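Local coordinates for protein endoglucanase (PDB 6WQP) that probably hydrolyses beta-1,4-glucosidic bonds of cellulose, as a family 5 glycoside hydrolase built on a parallel beta/alpha barrel, at residues T36-L41 and S79-T84. Residues are numbered along the deposited sequence; the frame is centred on the assembly and turned at random.
With NA (sodium ion), chain F.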
loop_
_atom_site.group_PDB
_atom_site.type_symbol
_atom_site.label_atom_id
_atom_site.label_comp_id
_atom_site.label_asym_id
_atom_site.label_seq_id
_atom_site.Cartn_x
_atom_site.Cartn_y
_atom_site.Cartn_z
ATOM N N THR A 36 4.096 2.371 14.334
ATOM C CA THR A 36 5.446 2.514 14.866
ATOM C C THR A 36 5.370 3.096 16.269
ATOM O O THR A 36 4.402 3.766 16.639
ATOM C CB THR A 36 6.324 3.413 13.982
ATOM O OG1 THR A 36 5.700 4.684 13.804
ATOM C CG2 THR A 36 6.597 2.762 12.624
ATOM N N THR A 37 6.417 2.815 17.054
ATOM C CA THR A 37 6.555 3.285 18.428
ATOM C C THR A 37 7.933 3.895 18.647
ATOM O O THR A 37 8.413 3.960 19.791
ATOM C CB THR A 37 6.333 2.138 19.423
ATOM O OG1 THR A 37 7.313 1.126 19.211
ATOM C CG2 THR A 37 4.939 1.534 19.260
ATOM N N THR A 38 8.578 4.356 17.572
ATOM C CA THR A 38 10.014 4.610 17.605
ATOM C C THR A 38 10.396 5.619 18.680
ATOM O O THR A 38 11.416 5.454 19.361
ATOM C CB THR A 38 10.465 5.098 16.227
ATOM O OG1 THR A 38 9.854 4.284 15.208
ATOM C CG2 THR A 38 11.972 5.023 16.102
ATOM N N SER A 39 9.592 6.662 18.856
ATOM C CA SER A 39 9.965 7.752 19.744
ATOM C C SER A 39 9.742 7.441 21.217
ATOM O O SER A 39 10.202 8.212 22.068
ATOM C CB SER A 39 9.183 9.013 19.378
ATOM O OG SER A 39 7.791 8.804 19.547
ATOM N N TRP A 40 9.066 6.344 21.551
ATOM C CA TRP A 40 8.703 6.131 22.953
ATOM C C TRP A 40 8.840 4.706 23.451
ATOM O O TRP A 40 8.832 4.509 24.669
ATOM C CB TRP A 40 7.263 6.596 23.204
ATOM C CG TRP A 40 6.196 5.855 22.438
ATOM C CD1 TRP A 40 5.741 6.138 21.180
ATOM C CD2 TRP A 40 5.429 4.729 22.894
ATOM N NE1 TRP A 40 4.748 5.257 20.825
ATOM C CE2 TRP A 40 4.539 4.384 21.859
ATOM C CE3 TRP A 40 5.411 3.980 24.076
ATOM C CZ2 TRP A 40 3.648 3.319 21.963
ATOM C CZ3 TRP A 40 4.522 2.923 24.177
ATOM C CH2 TRP A 40 3.652 2.605 23.127
ATOM N N LEU A 41 8.947 3.703 22.587
ATOM C CA LEU A 41 9.121 2.321 23.023
ATOM C C LEU A 41 10.080 1.649 22.055
ATOM O O LEU A 41 9.671 1.216 20.967
ATOM C CB LEU A 41 7.790 1.580 23.084
ATOM C CG LEU A 41 7.862 0.062 23.272
ATOM C CD1 LEU A 41 8.780 -0.289 24.423
ATOM C CD2 LEU A 41 6.462 -0.502 23.500
ATOM N N SER A 79 5.387 -1.970 9.044
ATOM C CA SER A 79 6.558 -1.198 9.426
ATOM C C SER A 79 7.533 -2.119 10.149
ATOM O O SER A 79 7.177 -2.740 11.153
ATOM C CB SER A 79 6.174 0.000 10.286
ATOM O OG SER A 79 5.400 0.918 9.523
ATOM N N TRP A 80 8.747 -2.227 9.615
ATOM C CA TRP A 80 9.758 -3.140 10.130
ATOM C C TRP A 80 10.792 -2.451 11.018
ATOM O O TRP A 80 11.519 -3.141 11.734
ATOM C CB TRP A 80 10.480 -3.838 8.965
ATOM C CG TRP A 80 9.540 -4.563 8.032
ATOM C CD1 TRP A 80 8.826 -4.022 7.002
ATOM C CD2 TRP A 80 9.224 -5.960 8.050
ATOM N NE1 TRP A 80 8.072 -4.990 6.391
ATOM C CE2 TRP A 80 8.303 -6.190 7.009
ATOM C CE3 TRP A 80 9.620 -7.035 8.847
ATOM C CZ2 TRP A 80 7.771 -7.445 6.745
ATOM C CZ3 TRP A 80 9.102 -8.287 8.577
ATOM C CH2 TRP A 80 8.178 -8.483 7.539
ATOM N N ILE A 81 10.846 -1.114 11.016
ATOM C CA ILE A 81 11.973 -0.403 11.616
ATOM C C ILE A 81 12.136 -0.753 13.094
ATOM O O ILE A 81 13.254 -0.968 13.573
ATOM C CB ILE A 81 11.813 1.112 11.415
ATOM C CG1 ILE A 81 12.955 1.854 12.113
ATOM C CG2 ILE A 81 10.464 1.590 11.947
ATOM C CD1 ILE A 81 13.061 3.302 11.710
ATOM N N ASP A 82 11.030 -0.791 13.849
ATOM C CA ASP A 82 11.128 -1.061 15.285
ATOM C C ASP A 82 11.460 -2.515 15.589
ATOM O O ASP A 82 11.689 -2.847 16.763
ATOM C CB ASP A 82 9.822 -0.669 15.986
ATOM C CG ASP A 82 9.533 0.818 15.898
ATOM O OD1 ASP A 82 10.467 1.626 16.039
ATOM O OD2 ASP A 82 8.354 1.172 15.688
ATOM N N HIS A 83 11.521 -3.365 14.565
ATOM C CA HIS A 83 11.789 -4.797 14.680
ATOM C C HIS A 83 13.056 -5.204 13.937
ATOM O O HIS A 83 13.309 -6.408 13.752
ATOM C CB HIS A 83 10.580 -5.575 14.149
ATOM C CG HIS A 83 9.271 -5.020 14.616
ATOM N ND1 HIS A 83 8.754 -5.292 15.864
ATOM C CD2 HIS A 83 8.380 -4.202 14.012
ATOM C CE1 HIS A 83 7.595 -4.676 16.005
ATOM N NE2 HIS A 83 7.347 -4.005 14.897
ATOM N N THR A 84 13.859 -4.233 13.512
ATOM C CA THR A 84 15.069 -4.459 12.735
ATOM C C THR A 84 16.275 -4.149 13.611
ATOM O O THR A 84 16.338 -3.080 14.224
ATOM C CB THR A 84 15.098 -3.573 11.493
ATOM O OG1 THR A 84 13.962 -3.846 10.669
ATOM C CG2 THR A 84 16.376 -3.796 10.690
HETATM NA NA NA F . 15.406 -0.759 14.776
HETATM O O HOH W 1 14.359 -1.758 16.918
HETATM O O HOH W 2 17.855 -0.887 15.648
HETATM O O HOH W 3 15.134 1.141 15.969
HETATM O O HOH W 4 16.410 0.002 12.902
#
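D82 meets T37 and T38 where two loops pass, the CA atoms of T38 and D82 lying 6.2 Å apart and no strand pairing joining the backbones; residues 36-41 follow barrel strand 26-29, whereas the loop residues 79-84, with a short 3-10 turn at 81-82, come after the neighbouring strand 73-76. The D82 side chain points toward 36-41 and divides its oxygens between two consecutive threonines. OD2 takes the backbone N-H of T37 at 2.9 Å from N, a nearly straight bond (170°) that arrives from above the carboxylate plane, 36° out of it. OD1 accepts the hydroxyl of T38 on its syn lone pair, with OG1 at 2.9 Å. Swung beside its own backbone N, anti to the carbonyl carbon (chi1 -44°), the T38 hydroxyl can meet the acid. T36 adds the apolar share: its CG2 methyl packs on S79 CB at 3.6 Å and approaches CG2 of I81. S79 OG, close to the same methyl, is hydrogen-bonded to D34 O and H120 N. Within its own segment T37 OG1 donates to L41 O, in the carbonyl plane and on a lone pair, while T37 O receives the N-H groups of both W40 and L41, which folds 37-41 into a compact turn. In the loop that carries D82, the carbonyl oxygens of I81 and T84 bind a sodium ion, at 2.5 Å from I81 O, and four waters complete six ligands. One carboxylate thus ties together two loops after adjacent barrel strands by one main-chain and one side-chain donor, which should restrict its rotation about CB-CG; these neutral donors would be expected to stabilise the ionised acid without a salt bridge across the contact.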